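Local coordinates for appr-1-p processing domain protein (Thermus aquaticus Y51MC23, PDB 5M31), which is a macro domain protein, an alpha/beta fold in which helices pack on a central mixed beta-sheet, at residues Leu20-Glu25 against Ser120-Pro125; Asn32-Met37 against Lys90-His95; Gly63-Gly68 against Asn86-Lys91. All blocks are in the same frame, centred on the assembly; numbering follows the deposited sequence.

Overall arrangement
Contact 1 is buried and lies on the opposite side of the chain's centre from contacts 2 and 3. It joins the loop ahead of strand 26-31 to strand 120-123 through small apolar side chains and a serine hydroxyl. Contact 2 is a surface contact between two loops, rich in backbone carbonyls, an asparagine amide and a tryptophan ring. Contact 3, partly buried, sets the loop after helix 50-61 on the end of strand 83-88 with apolar groups and a water. Contacts 2 and 3 share Lys90 and Lys91 and touch, their centres about 8 Å apart; contacts 1 and 3 reach the same sheet without touching.

Contact 1. Residues Leu20-Glu25 against Ser120-Pro125; sequences LEAPVE and SIALPP
Ser120 turns its hydroxyl onto the backbone of Val24 and Glu25, while the methyl of Ala122 meets Ala22 and one branch of Val24. With chi1 at 57°, Ser120 OG sits between its own backbone N and carbonyl carbon, and from there it accepts a hydrogen bond from Glu25 N at 3.0 Å (N-H...O angle 144°). Glu25 N also makes a weak bond of 3.2 Å to Ser120 O, so one donor is shared by the hydroxyl and the carbonyl of a single residue. A water extends this polar patch: it donates to Pro23 O and lies 2.9 Å from Ser120 OG, bridging the serine to the centre of an inverse gamma turn.

Val24 straddles the serine and the alanine. Val24 CG1 lies over Ser120 CB, whereas Val24 CG2 is directed along the strand to Ala122, 4.0 Å from Ala122 CB. Ala122 CB also meets Ala22 CB head-on at 3.6 Å, so Ala122 receives two apolar neighbours from the loop. Glu25 runs past the hydroxyl with its CG 3.5 Å from Ser120 OG, and its carboxylate goes on to accept a hydrogen bond from Arg119 N through OE1.

Within the sheet, Ala122 makes backbone hydrogen bonds with Ala26 and Val28, so the contact lies where the loop enters strand 26-31 beside strand 120-123. On the other flank stands strand 153-157, with Tyr157 against both alanines and Trp155 against Val24.

Contact 2. Residues Asn32-Met37 against Lys90-His95; sequences NTVGVM and KKHWRH
Thr33 N donates to Lys91 O at 2.9 Å, with an N-H...O angle of 158° and the donor tilted from the carbonyl plane. Next to this bond, Asn32 CA makes a C-H...O contact of 3.2 Å with Lys90 O. Val34 CG1 packs against Lys91 O, while its CG2 reaches the edge of the Trp93 ring at CD1. Val36 CG1 makes a CH-pi contact, 4.0 Å from the centroid of the five-membered ring of Trp93. The Asn32 amide lies alongside, Asn32 ND2 3.4 Å from Trp93 CB and the two planes 51° apart. A glycerol, probably from the crystallisation liquor, lies about 4 Å from the Trp93 side chain.

A chi1 of 58° sets Asn32 CG between its backbone N and carbonyl carbon, where the amide reaches both Trp93 and its own loop. Asn32 OD1 accepts from Val34 N on an in-plane lone pair at 3.0 Å, and Asn32 ND2 donates to Val36 O at 2.8 Å. On the facing loop, His92 CE1 lies over one face of the Trp93 ring, toward its rim, and His92 ND1 accepts a nearly straight bond from Arg94 N.

Asn32 OD1 thus closes an Asx turn, facing the His92-His95 type I beta turn, in loops following neighbouring parallel strands 26-31 and 83-88 of the macro domain.

Contact 3. Residues Gly63-Gly68 against Asn86-Lys91; sequences GQVQIG and NFPTKK
Ile67 reaches across to the end of strand 83-88 and the residues that follow it. Its CB carries CG2 anti to the backbone N and CG1 beside that N (chi1 -58°). Ile67 CG1 passes the side chain of Lys91, 4.5 Å from Lys91 CG, a loose approach. The second bend, chi2 -56°, brings CD1 inward, and this terminal methyl makes the side chain's closest contacts with the facing segment: Ile67 CD1 is 4.0 Å from Pro88 CB and 3.9 Å from Lys90 N, with Lys90 C also near. The methyl therefore rests against the backbone that leads from Pro88 to Lys90 and Lys91. Outside the two segments, Ile67 also touches Tyr101 and Glu104 of helix 99-116.

Pro88 offers its ring to the residues before Ile67. Pro88 CG meets Val65 CG1 at 3.8 Å, the two side chains running obliquely to each other, and lies 3.3 Å from Gln66 O. Val65 CG1 is anti to its backbone N (chi1 180°), which sends that branch to the proline, while Ala59 and Cys60 of helix 50-61 also touch Val65. The proline ring thus has a valine methyl and a backbone oxygen against one carbon.

The contact joins the loop between helix 50-61 and strand 71-74 to the end of strand 83-88, an inner strand of the macro-domain sheet. No direct hydrogen bond crosses between the segments. A water supplies the polar link instead, accepting from Gly68 N at 2.9 Å and donating to Pro88 O at 2.8 Å. The chemistry is accordingly that of apolar packing with one bridged polar pair: the proline ring and isoleucine methyl set the fit, and the water satisfies a backbone N-H and a carbonyl that do not bond each other directly.

Contact 1. Residues Leu20-Glu25 against Ser120-Pro125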
ATOM      1  N   LEU A  20      -4.897  -9.864  -2.514  1.00 23.40           N
ATOM      2  CA  LEU A  20      -6.136  -9.371  -3.035  1.00 26.55           C
ATOM      3  C   LEU A  20      -7.341 -10.031  -2.377  1.00 27.13           C
ATOM      4  O   LEU A  20      -8.385  -9.437  -2.370  1.00 29.84           O
ATOM      5  CB  LEU A  20      -6.220  -9.544  -4.533  1.00 30.18           C
ATOM      6  CG  LEU A  20      -5.215  -8.712  -5.310  1.00 32.49           C
ATOM      7  CD1 LEU A  20      -5.505  -8.812  -6.795  1.00 36.56           C
ATOM      8  CD2 LEU A  20      -5.285  -7.286  -4.828  1.00 32.88           C
ATOM      9  N   GLU A  21      -7.131 -11.169  -1.714  1.00 25.38           N
ATOM     10  CA  GLU A  21      -8.172 -11.891  -1.004  1.00 27.94           C
ATOM     11  C   GLU A  21      -8.271 -11.566   0.478  1.00 25.47           C
ATOM     12  O   GLU A  21      -9.078 -12.171   1.197  1.00 25.29           O
ATOM     13  CB  GLU A  21      -7.928 -13.384  -1.152  1.00 30.50           C
ATOM     14  CG  GLU A  21      -8.235 -13.858  -2.535  1.00 33.66           C
ATOM     15  CD  GLU A  21      -7.826 -15.298  -2.781  1.00 38.13           C
ATOM     16  OE1 GLU A  21      -7.411 -16.032  -1.839  1.00 40.56           O
ATOM     17  OE2 GLU A  21      -7.887 -15.680  -3.956  1.00 46.40           O
ATOM     18  N   ALA A  22      -7.398 -10.681   0.970  1.00 22.54           N
ATOM     19  CA  ALA A  22      -7.352 -10.431   2.376  1.00 22.05           C
ATOM     20  C   ALA A  22      -8.749  -9.871   2.800  1.00 21.92           C
ATOM     21  O   ALA A  22      -9.223  -8.939   2.180  1.00 21.94           O
ATOM     22  CB  ALA A  22      -6.281  -9.449   2.702  1.00 20.91           C
ATOM     23  N   PRO A  23      -9.314 -10.365   3.883  1.00 22.84           N
ATOM     24  CA  PRO A  23     -10.741  -9.999   4.229  1.00 23.51           C
ATOM     25  C   PRO A  23     -10.813  -8.775   5.115  1.00 23.02           C
ATOM     26  O   PRO A  23     -11.264  -8.834   6.285  1.00 24.11           O
ATOM     27  CB  PRO A  23     -11.235 -11.244   4.883  1.00 24.76           C
ATOM     28  CG  PRO A  23     -10.046 -11.769   5.632  1.00 25.06           C
ATOM     29  CD  PRO A  23      -8.829 -11.431   4.773  1.00 24.04           C
ATOM     30  N   VAL A  24     -10.246  -7.685   4.596  1.00 21.49           N
ATOM     31  CA  VAL A  24      -9.985  -6.493   5.396  1.00 21.07           C
ATOM     32  C   VAL A  24     -10.642  -5.271   4.791  1.00 20.73           C
ATOM     33  O   VAL A  24     -11.198  -5.344   3.740  1.00 21.97           O
ATOM     34  CB  VAL A  24      -8.450  -6.256   5.506  1.00 20.58           C
ATOM     35  CG1 VAL A  24      -7.799  -7.422   6.223  1.00 20.99           C
ATOM     36  CG2 VAL A  24      -7.886  -6.064   4.123  1.00 19.91           C
ATOM     37  N   GLU A  25     -10.559  -4.135   5.477  1.00 20.07           N
ATOM     38  CA  GLU A  25     -11.209  -2.895   5.030  1.00 20.72           C
ATOM     39  C   GLU A  25     -10.395  -2.193   3.970  1.00 19.48           C
ATOM     40  O   GLU A  25     -10.956  -1.448   3.202  1.00 20.07           O
ATOM     41  CB  GLU A  25     -11.390  -1.916   6.203  1.00 21.11           C
ATOM     42  CG  GLU A  25     -12.414  -2.360   7.234  1.00 23.27           C
ATOM     43  CD  GLU A  25     -12.641  -1.344   8.342  1.00 24.30           C
ATOM     44  OE1 GLU A  25     -11.983  -0.330   8.412  1.00 23.40           O
ATOM     45  OE2 GLU A  25     -13.519  -1.572   9.180  1.00 27.15           O
ATOM     46  N   SER A 120      -8.841  -2.518   9.716  1.00 20.79           N
ATOM     47  CA  SER A 120      -8.055  -3.657   9.221  1.00 20.65           C
ATOM     48  C   SER A 120      -7.492  -3.327   7.862  1.00 19.59           C
ATOM     49  O   SER A 120      -8.140  -2.664   7.061  1.00 18.97           O
ATOM     50  CB  SER A 120      -8.903  -4.934   9.155  1.00 21.68           C
ATOM     51  OG  SER A 120     -10.026  -4.721   8.351  1.00 21.87           O
ATOM     52  N   ILE A 121      -6.248  -3.751   7.629  1.00 19.13           N
ATOM     53  CA  ILE A 121      -5.519  -3.383   6.416  1.00 18.39           C
ATOM     54  C   ILE A 121      -4.517  -4.487   6.100  1.00 18.00           C
ATOM     55  O   ILE A 121      -3.984  -5.139   7.001  1.00 19.01           O
ATOM     56  CB  ILE A 121      -4.807  -2.011   6.574  1.00 17.91           C
ATOM     57  CG1 ILE A 121      -4.253  -1.490   5.251  1.00 17.73           C
ATOM     58  CG2 ILE A 121      -3.789  -2.052   7.686  1.00 18.24           C
ATOM     59  CD1 ILE A 121      -4.035   0.024   5.251  1.00 17.60           C
ATOM     60  N   ALA A 122      -4.290  -4.705   4.809  1.00 17.53           N
ATOM     61  CA  ALA A 122      -3.301  -5.661   4.339  1.00 17.65           C
ATOM     62  C   ALA A 122      -2.363  -4.982   3.353  1.00 17.57           C
ATOM     63  O   ALA A 122      -2.801  -4.188   2.541  1.00 17.25           O
ATOM     64  CB  ALA A 122      -3.945  -6.867   3.653  1.00 18.32           C
ATOM     65  N   LEU A 123      -1.111  -5.405   3.443  1.00 17.54           N
ATOM     66  CA  LEU A 123      -0.015  -4.824   2.700  1.00 18.38           C
ATOM     67  C   LEU A 123       0.802  -5.916   2.026  1.00 18.25           C
ATOM     68  O   LEU A 123       0.985  -6.996   2.584  1.00 18.74           O
ATOM     69  CB  LEU A 123       0.994  -4.223   3.661  1.00 20.25           C
ATOM     70  CG  LEU A 123       1.027  -3.042   4.460  1.00 24.50           C
ATOM     71  CD1 LEU A 123       0.012  -3.212   5.567  1.00 25.36           C
ATOM     72  CD2 LEU A 123       2.465  -2.884   4.964  1.00 24.22           C
ATOM     73  N   PRO A 124       1.368  -5.605   0.850  1.00 17.81           N
ATOM     74  CA  PRO A 124       2.457  -6.397   0.318  1.00 19.04           C
ATOM     75  C   PRO A 124       3.769  -6.060   1.017  1.00 19.54           C
ATOM     76  O   PRO A 124       3.829  -5.142   1.777  1.00 18.52           O
ATOM     77  CB  PRO A 124       2.491  -5.965  -1.165  1.00 18.90           C
ATOM     78  CG  PRO A 124       2.041  -4.571  -1.154  1.00 18.09           C
ATOM     79  CD  PRO A 124       1.164  -4.381   0.064  1.00 17.75           C
ATOM     80  N   PRO A 125       4.873  -6.699   0.597  1.00 21.48           N
ATOM     81  CA  PRO A 125       6.110  -6.432   1.347  1.00 23.14           C
ATOM     82  C   PRO A 125       6.864  -5.138   0.911  1.00 23.50           C
ATOM     83  O   PRO A 125       8.086  -5.075   1.016  1.00 27.58           O
ATOM     84  CB  PRO A 125       6.935  -7.698   1.125  1.00 25.46           C
ATOM     85  CG  PRO A 125       6.323  -8.411  -0.039  1.00 25.38           C
ATOM     86  CD  PRO A 125       4.903  -7.957  -0.152  1.00 23.35           C
TER
HETATM   87  O   HOH W   1     -11.216  -7.395   8.613  1.00 39.75           O

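Contact 2. Residues Asn32-Met37 against Lys90-His95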
ATOM      1  N   ASN A  32       3.907   3.721  -8.495  1.00 19.58           N
ATOM      2  CA  ASN A  32       4.841   4.815  -8.846  1.00 18.83           C
ATOM      3  C   ASN A  32       4.044   6.094  -9.015  1.00 20.02           C
ATOM      4  O   ASN A  32       2.816   6.125  -8.754  1.00 19.90           O
ATOM      5  CB  ASN A  32       5.575   4.482 -10.128  1.00 20.59           C
ATOM      6  CG  ASN A  32       4.623   4.239 -11.302  1.00 21.58           C
ATOM      7  OD1 ASN A  32       4.031   5.159 -11.846  1.00 21.98           O
ATOM      8  ND2 ASN A  32       4.414   2.968 -11.626  1.00 23.29           N
ATOM      9  N   THR A  33       4.726   7.186  -9.339  1.00 19.72           N
ATOM     10  CA  THR A  33       4.076   8.489  -9.372  1.00 20.78           C
ATOM     11  C   THR A  33       3.788   8.966 -10.772  1.00 21.31           C
ATOM     12  O   THR A  33       3.345  10.098 -10.957  1.00 22.73           O
ATOM     13  CB  THR A  33       4.923   9.547  -8.654  1.00 21.95           C
ATOM     14  OG1 THR A  33       6.092   9.806  -9.443  1.00 22.30           O
ATOM     15  CG2 THR A  33       5.268   9.094  -7.238  1.00 21.29           C
ATOM     16  N   VAL A  34       4.072   8.144 -11.764  1.00 21.38           N
ATOM     17  CA  VAL A  34       3.870   8.534 -13.177  1.00 23.13           C
ATOM     18  C   VAL A  34       2.639   7.941 -13.882  1.00 23.93           C
ATOM     19  O   VAL A  34       2.422   8.210 -15.052  1.00 26.53           O
ATOM     20  CB  VAL A  34       5.181   8.355 -14.002  1.00 23.75           C
ATOM     21  CG1 VAL A  34       6.297   9.100 -13.301  1.00 23.79           C
ATOM     22  CG2 VAL A  34       5.553   6.892 -14.190  1.00 23.86           C
ATOM     23  N   GLY A  35       1.811   7.198 -13.158  1.00 22.62           N
ATOM     24  CA  GLY A  35       0.481   6.861 -13.643  1.00 23.14           C
ATOM     25  C   GLY A  35       0.425   5.573 -14.405  1.00 23.84           C
ATOM     26  O   GLY A  35      -0.469   5.377 -15.217  1.00 25.87           O
ATOM     27  N   VAL A  36       1.350   4.658 -14.092  1.00 23.06           N
ATOM     28  CA  VAL A  36       1.424   3.365 -14.758  1.00 23.69           C
ATOM     29  C   VAL A  36       1.295   2.205 -13.754  1.00 22.72           C
ATOM     30  O   VAL A  36       1.965   2.189 -12.707  1.00 22.36           O
ATOM     31  CB  VAL A  36       2.771   3.290 -15.506  1.00 24.85           C
ATOM     32  CG1 VAL A  36       3.065   1.881 -15.978  1.00 25.44           C
ATOM     33  CG2 VAL A  36       2.752   4.276 -16.651  1.00 25.96           C
ATOM     34  N   MET A  37       0.394   1.262 -14.034  1.00 22.74           N
ATOM     35  CA  MET A  37       0.331   0.040 -13.239  1.00 21.74           C
ATOM     36  C   MET A  37       0.564  -1.106 -14.191  1.00 24.59           C
ATOM     37  O   MET A  37      -0.375  -1.698 -14.696  1.00 26.49           O
ATOM     38  CB  MET A  37      -1.042  -0.092 -12.526  1.00 20.75           C
ATOM     39  CG  MET A  37      -1.273   0.959 -11.463  1.00 19.81           C
ATOM     40  SD  MET A  37      -2.627   0.335 -10.407  1.00 19.56           S
ATOM     41  CE  MET A  37      -3.052   1.868  -9.596  1.00 19.44           C
ATOM     42  N   LYS A  90       8.343   4.459  -5.462  1.00 17.24           N
ATOM     43  CA  LYS A  90       9.302   4.909  -6.503  1.00 18.24           C
ATOM     44  C   LYS A  90       8.635   5.964  -7.393  1.00 18.56           C
ATOM     45  O   LYS A  90       7.371   6.100  -7.433  1.00 18.45           O
ATOM     46  CB  LYS A  90       9.717   3.714  -7.325  1.00 18.99           C
ATOM     47  CG  LYS A  90       8.569   3.123  -8.147  1.00 19.02           C
ATOM     48  CD  LYS A  90       8.954   1.875  -8.914  1.00 20.46           C
ATOM     49  CE  LYS A  90       9.297   0.694  -8.003  1.00 21.02           C
ATOM     50  NZ  LYS A  90       9.815  -0.406  -8.867  1.00 23.11           N
ATOM     51  N   LYS A  91       9.457   6.760  -8.081  1.00 19.68           N
ATOM     52  CA  LYS A  91       8.900   7.774  -8.961  1.00 21.19           C
ATOM     53  C   LYS A  91       8.445   7.147 -10.271  1.00 21.71           C
ATOM     54  O   LYS A  91       7.299   7.197 -10.627  1.00 22.92           O
ATOM     55  CB  LYS A  91       9.915   8.904  -9.190  1.00 23.10           C
ATOM     56  CG  LYS A  91      10.208   9.651  -7.927  1.00 25.44           C
ATOM     57  CD  LYS A  91      11.122  10.812  -8.202  1.00 29.27           C
ATOM     58  CE  LYS A  91      11.576  11.460  -6.910  1.00 31.02           C
ATOM     59  NZ  LYS A  91      12.740  12.276  -7.335  1.00 33.50           N
ATOM     60  N   HIS A  92       9.384   6.592 -11.033  1.00 22.01           N
ATOM     61  CA  HIS A  92       9.056   6.021 -12.298  1.00 21.95           C
ATOM     62  C   HIS A  92       9.017   4.519 -12.165  1.00 22.06           C
ATOM     63  O   HIS A  92       9.729   3.922 -11.382  1.00 21.20           O
ATOM     64  CB  HIS A  92      10.084   6.447 -13.349  1.00 22.74           C
ATOM     65  CG  HIS A  92       9.707   6.095 -14.760  1.00 23.43           C
ATOM     66  ND1 HIS A  92       9.938   4.849 -15.295  1.00 23.98           N
ATOM     67  CD2 HIS A  92       9.226   6.852 -15.773  1.00 23.82           C
ATOM     68  CE1 HIS A  92       9.600   4.839 -16.573  1.00 24.80           C
ATOM     69  NE2 HIS A  92       9.117   6.034 -16.873  1.00 25.06           N
ATOM     70  N   TRP A  93       8.227   3.901 -13.014  1.00 23.94           N
ATOM     71  CA  TRP A  93       8.043   2.476 -12.921  1.00 25.20           C
ATOM     72  C   TRP A  93       9.291   1.661 -13.221  1.00 27.04           C
ATOM     73  O   TRP A  93       9.423   0.551 -12.757  1.00 27.44           O
ATOM     74  CB  TRP A  93       6.854   2.046 -13.766  1.00 27.22           C
ATOM     75  CG  TRP A  93       6.931   2.342 -15.196  1.00 28.80           C
ATOM     76  CD1 TRP A  93       6.441   3.438 -15.831  1.00 28.90           C
ATOM     77  CD2 TRP A  93       7.494   1.523 -16.192  1.00 32.44           C
ATOM     78  NE1 TRP A  93       6.575   3.317 -17.130  1.00 32.97           N
ATOM     79  CE2 TRP A  93       7.278   2.167 -17.402  1.00 33.83           C
ATOM     80  CE3 TRP A  93       8.185   0.307 -16.179  1.00 33.57           C
ATOM     81  CZ2 TRP A  93       7.700   1.655 -18.576  1.00 37.80           C
ATOM     82  CZ3 TRP A  93       8.598  -0.203 -17.326  1.00 36.73           C
ATOM     83  CH2 TRP A  93       8.378   0.453 -18.528  1.00 39.42           C
ATOM     84  N   ARG A  94      10.248   2.221 -13.969  1.00 26.39           N
ATOM     85  CA  ARG A  94      11.525   1.553 -14.191  1.00 27.94           C
ATOM     86  C   ARG A  94      12.531   1.607 -13.054  1.00 26.68           C
ATOM     87  O   ARG A  94      13.546   0.887 -13.103  1.00 28.53           O
ATOM     88  CB  ARG A  94      12.197   2.062 -15.459  1.00 30.75           C
ATOM     89  CG  ARG A  94      11.484   1.541 -16.676  1.00 33.59           C
ATOM     90  CD  ARG A  94      12.343   1.491 -17.886  1.00 36.70           C
ATOM     91  NE  ARG A  94      12.412   2.811 -18.518  1.00 40.04           N
ATOM     92  CZ  ARG A  94      11.503   3.277 -19.373  1.00 42.57           C
ATOM     93  NH1 ARG A  94      10.456   2.513 -19.702  1.00 44.90           N
ATOM     94  NH2 ARG A  94      11.627   4.492 -19.911  1.00 41.84           N
ATOM     95  N   HIS A  95      12.351   2.552 -12.141  1.00 23.70           N
ATOM     96  CA  HIS A  95      13.251   2.717 -11.034  1.00 23.35           C
ATOM     97  C   HIS A  95      13.025   1.612 -10.044  1.00 23.34           C
ATOM     98  O   HIS A  95      11.938   1.107  -9.956  1.00 21.93           O
ATOM     99  CB  HIS A  95      12.961   4.024 -10.293  1.00 22.12           C
ATOM    100  CG  HIS A  95      13.124   5.249 -11.134  1.00 22.03           C
ATOM    101  ND1 HIS A  95      12.628   6.482 -10.761  1.00 21.38           N
ATOM    102  CD2 HIS A  95      13.816   5.462 -12.279  1.00 23.25           C
ATOM    103  CE1 HIS A  95      12.951   7.384 -11.669  1.00 22.34           C
ATOM    104  NE2 HIS A  95      13.665   6.790 -12.602  1.00 23.01           N
TER

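Contact 3. Residues Gly63-Gly68 against Asn86-Lys91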
ATOM      1  N   GLY A  63      -0.638  15.657 -10.287  1.00 33.45           N
ATOM      2  CA  GLY A  63       0.536  15.799  -9.414  1.00 33.69           C
ATOM      3  C   GLY A  63       0.260  15.471  -7.947  1.00 32.05           C
ATOM      4  O   GLY A  63       1.097  15.744  -7.064  1.00 31.54           O
ATOM      5  N   GLN A  64      -0.830  14.750  -7.709  1.00 27.99           N
ATOM      6  CA  GLN A  64      -1.254  14.477  -6.375  1.00 27.89           C
ATOM      7  C   GLN A  64      -0.532  13.291  -5.749  1.00 25.39           C
ATOM      8  O   GLN A  64      -0.594  13.094  -4.520  1.00 24.66           O
ATOM      9  CB  GLN A  64      -2.762  14.235  -6.414  1.00 29.17           C
ATOM     10  CG  GLN A  64      -3.445  13.925  -5.097  1.00 31.33           C
ATOM     11  CD  GLN A  64      -4.952  13.809  -5.282  1.00 32.40           C
ATOM     12  OE1 GLN A  64      -5.514  14.234  -6.330  1.00 34.33           O
ATOM     13  NE2 GLN A  64      -5.631  13.306  -4.253  1.00 32.28           N
ATOM     14  N   VAL A  65       0.008  12.413  -6.590  1.00 23.48           N
ATOM     15  CA  VAL A  65       0.678  11.218  -6.119  1.00 22.84           C
ATOM     16  C   VAL A  65       2.167  11.441  -6.043  1.00 22.18           C
ATOM     17  O   VAL A  65       2.796  11.792  -7.040  1.00 23.84           O
ATOM     18  CB  VAL A  65       0.403  10.019  -7.004  1.00 22.17           C
ATOM     19  CG1 VAL A  65       1.134   8.805  -6.472  1.00 22.24           C
ATOM     20  CG2 VAL A  65      -1.124   9.811  -7.140  1.00 22.94           C
ATOM     21  N   GLN A  66       2.679  11.440  -4.826  1.00 21.13           N
ATOM     22  CA  GLN A  66       4.075  11.766  -4.570  1.00 22.48           C
ATOM     23  C   GLN A  66       4.604  10.879  -3.499  1.00 20.67           C
ATOM     24  O   GLN A  66       3.857  10.263  -2.741  1.00 19.80           O
ATOM     25  CB  GLN A  66       4.202  13.220  -4.114  1.00 26.03           C
ATOM     26  CG  GLN A  66       3.558  14.224  -5.036  1.00 30.57           C
ATOM     27  CD  GLN A  66       3.468  15.577  -4.395  1.00 37.01           C
ATOM     28  OE1 GLN A  66       2.659  15.804  -3.475  1.00 45.71           O
ATOM     29  NE2 GLN A  66       4.324  16.470  -4.820  1.00 41.96           N
ATOM     30  N   ILE A  67       5.927  10.810  -3.420  1.00 21.43           N
ATOM     31  CA  ILE A  67       6.572  10.148  -2.309  1.00 20.81           C
ATOM     32  C   ILE A  67       6.072  10.746  -0.971  1.00 20.87           C
ATOM     33  O   ILE A  67       5.938  11.980  -0.831  1.00 20.84           O
ATOM     34  CB  ILE A  67       8.128  10.204  -2.449  1.00 21.96           C
ATOM     35  CG1 ILE A  67       8.576   9.557  -3.781  1.00 21.76           C
ATOM     36  CG2 ILE A  67       8.785   9.555  -1.259  1.00 22.47           C
ATOM     37  CD1 ILE A  67       8.134   8.119  -4.062  1.00 21.27           C
ATOM     38  N   GLY A  68       5.679   9.838  -0.064  1.00 19.59           N
ATOM     39  CA  GLY A  68       5.155  10.190   1.257  1.00 20.20           C
ATOM     40  C   GLY A  68       3.743  10.673   1.212  1.00 19.47           C
ATOM     41  O   GLY A  68       3.251  11.201   2.219  1.00 20.49           O
ATOM     42  N   ASN A  86      -2.906   3.577  -2.357  1.00 15.30           N
ATOM     43  CA  ASN A  86      -1.925   3.502  -3.444  1.00 15.29           C
ATOM     44  C   ASN A  86      -0.670   4.180  -2.900  1.00 15.41           C
ATOM     45  O   ASN A  86      -0.627   5.385  -2.761  1.00 15.79           O
ATOM     46  CB  ASN A  86      -2.442   4.130  -4.725  1.00 15.63           C
ATOM     47  CG  ASN A  86      -3.672   3.435  -5.291  1.00 15.91           C
ATOM     48  OD1 ASN A  86      -3.580   2.371  -5.928  1.00 15.85           O
ATOM     49  ND2 ASN A  86      -4.886   3.998  -4.967  1.00 16.28           N
ATOM     50  N   PHE A  87       0.287   3.329  -2.529  1.00 15.22           N
ATOM     51  CA  PHE A  87       1.530   3.700  -1.739  1.00 15.95           C
ATOM     52  C   PHE A  87       2.687   3.814  -2.722  1.00 16.26           C
ATOM     53  O   PHE A  87       3.146   2.814  -3.232  1.00 15.31           O
ATOM     54  CB  PHE A  87       1.748   2.534  -0.734  1.00 16.16           C
ATOM     55  CG  PHE A  87       2.863   2.713   0.241  1.00 17.50           C
ATOM     56  CD1 PHE A  87       4.178   2.769  -0.161  1.00 18.95           C
ATOM     57  CD2 PHE A  87       2.626   2.626   1.583  1.00 17.72           C
ATOM     58  CE1 PHE A  87       5.221   2.830   0.749  1.00 20.03           C
ATOM     59  CE2 PHE A  87       3.662   2.642   2.511  1.00 18.56           C
ATOM     60  CZ  PHE A  87       4.955   2.763   2.092  1.00 19.36           C
ATOM     61  N   PRO A  88       3.165   5.026  -2.974  1.00 16.18           N
ATOM     62  CA  PRO A  88       4.281   5.157  -3.895  1.00 16.94           C
ATOM     63  C   PRO A  88       5.595   4.611  -3.297  1.00 17.45           C
ATOM     64  O   PRO A  88       5.964   4.981  -2.200  1.00 17.98           O
ATOM     65  CB  PRO A  88       4.357   6.694  -4.130  1.00 17.41           C
ATOM     66  CG  PRO A  88       3.064   7.214  -3.659  1.00 17.96           C
ATOM     67  CD  PRO A  88       2.645   6.335  -2.564  1.00 16.76           C
ATOM     68  N   THR A  89       6.332   3.772  -4.031  1.00 17.06           N
ATOM     69  CA  THR A  89       7.603   3.296  -3.530  1.00 17.92           C
ATOM     70  C   THR A  89       8.713   3.764  -4.421  1.00 17.52           C
ATOM     71  O   THR A  89       9.844   3.479  -4.164  1.00 18.48           O
ATOM     72  CB  THR A  89       7.709   1.778  -3.503  1.00 18.80           C
ATOM     73  OG1 THR A  89       7.587   1.265  -4.827  1.00 19.90           O
ATOM     74  CG2 THR A  89       6.597   1.138  -2.664  1.00 18.12           C
ATOM     75  N   LYS A  90       8.343   4.459  -5.462  1.00 17.24           N
ATOM     76  CA  LYS A  90       9.302   4.909  -6.503  1.00 18.24           C
ATOM     77  C   LYS A  90       8.635   5.964  -7.393  1.00 18.56           C
ATOM     78  O   LYS A  90       7.371   6.100  -7.433  1.00 18.45           O
ATOM     79  CB  LYS A  90       9.717   3.714  -7.325  1.00 18.99           C
ATOM     80  CG  LYS A  90       8.569   3.123  -8.147  1.00 19.02           C
ATOM     81  CD  LYS A  90       8.954   1.875  -8.914  1.00 20.46           C
ATOM     82  CE  LYS A  90       9.297   0.694  -8.003  1.00 21.02           C
ATOM     83  NZ  LYS A  90       9.815  -0.406  -8.867  1.00 23.11           N
ATOM     84  N   LYS A  91       9.457   6.760  -8.081  1.00 19.68           N
ATOM     85  CA  LYS A  91       8.900   7.774  -8.961  1.00 21.19           C
ATOM     86  C   LYS A  91       8.445   7.147 -10.271  1.00 21.71           C
ATOM     87  O   LYS A  91       7.299   7.197 -10.627  1.00 22.92           O
ATOM     88  CB  LYS A  91       9.915   8.904  -9.190  1.00 23.10           C
ATOM     89  CG  LYS A  91      10.208   9.651  -7.927  1.00 25.44           C
ATOM     90  CD  LYS A  91      11.122  10.812  -8.202  1.00 29.27           C
ATOM     91  CE  LYS A  91      11.576  11.460  -6.910  1.00 31.02           C
ATOM     92  NZ  LYS A  91      12.740  12.276  -7.335  1.00 33.50           N
TER
HETATM   93  O   HOH W   2       6.119   7.005  -0.301  1.00 17.84           O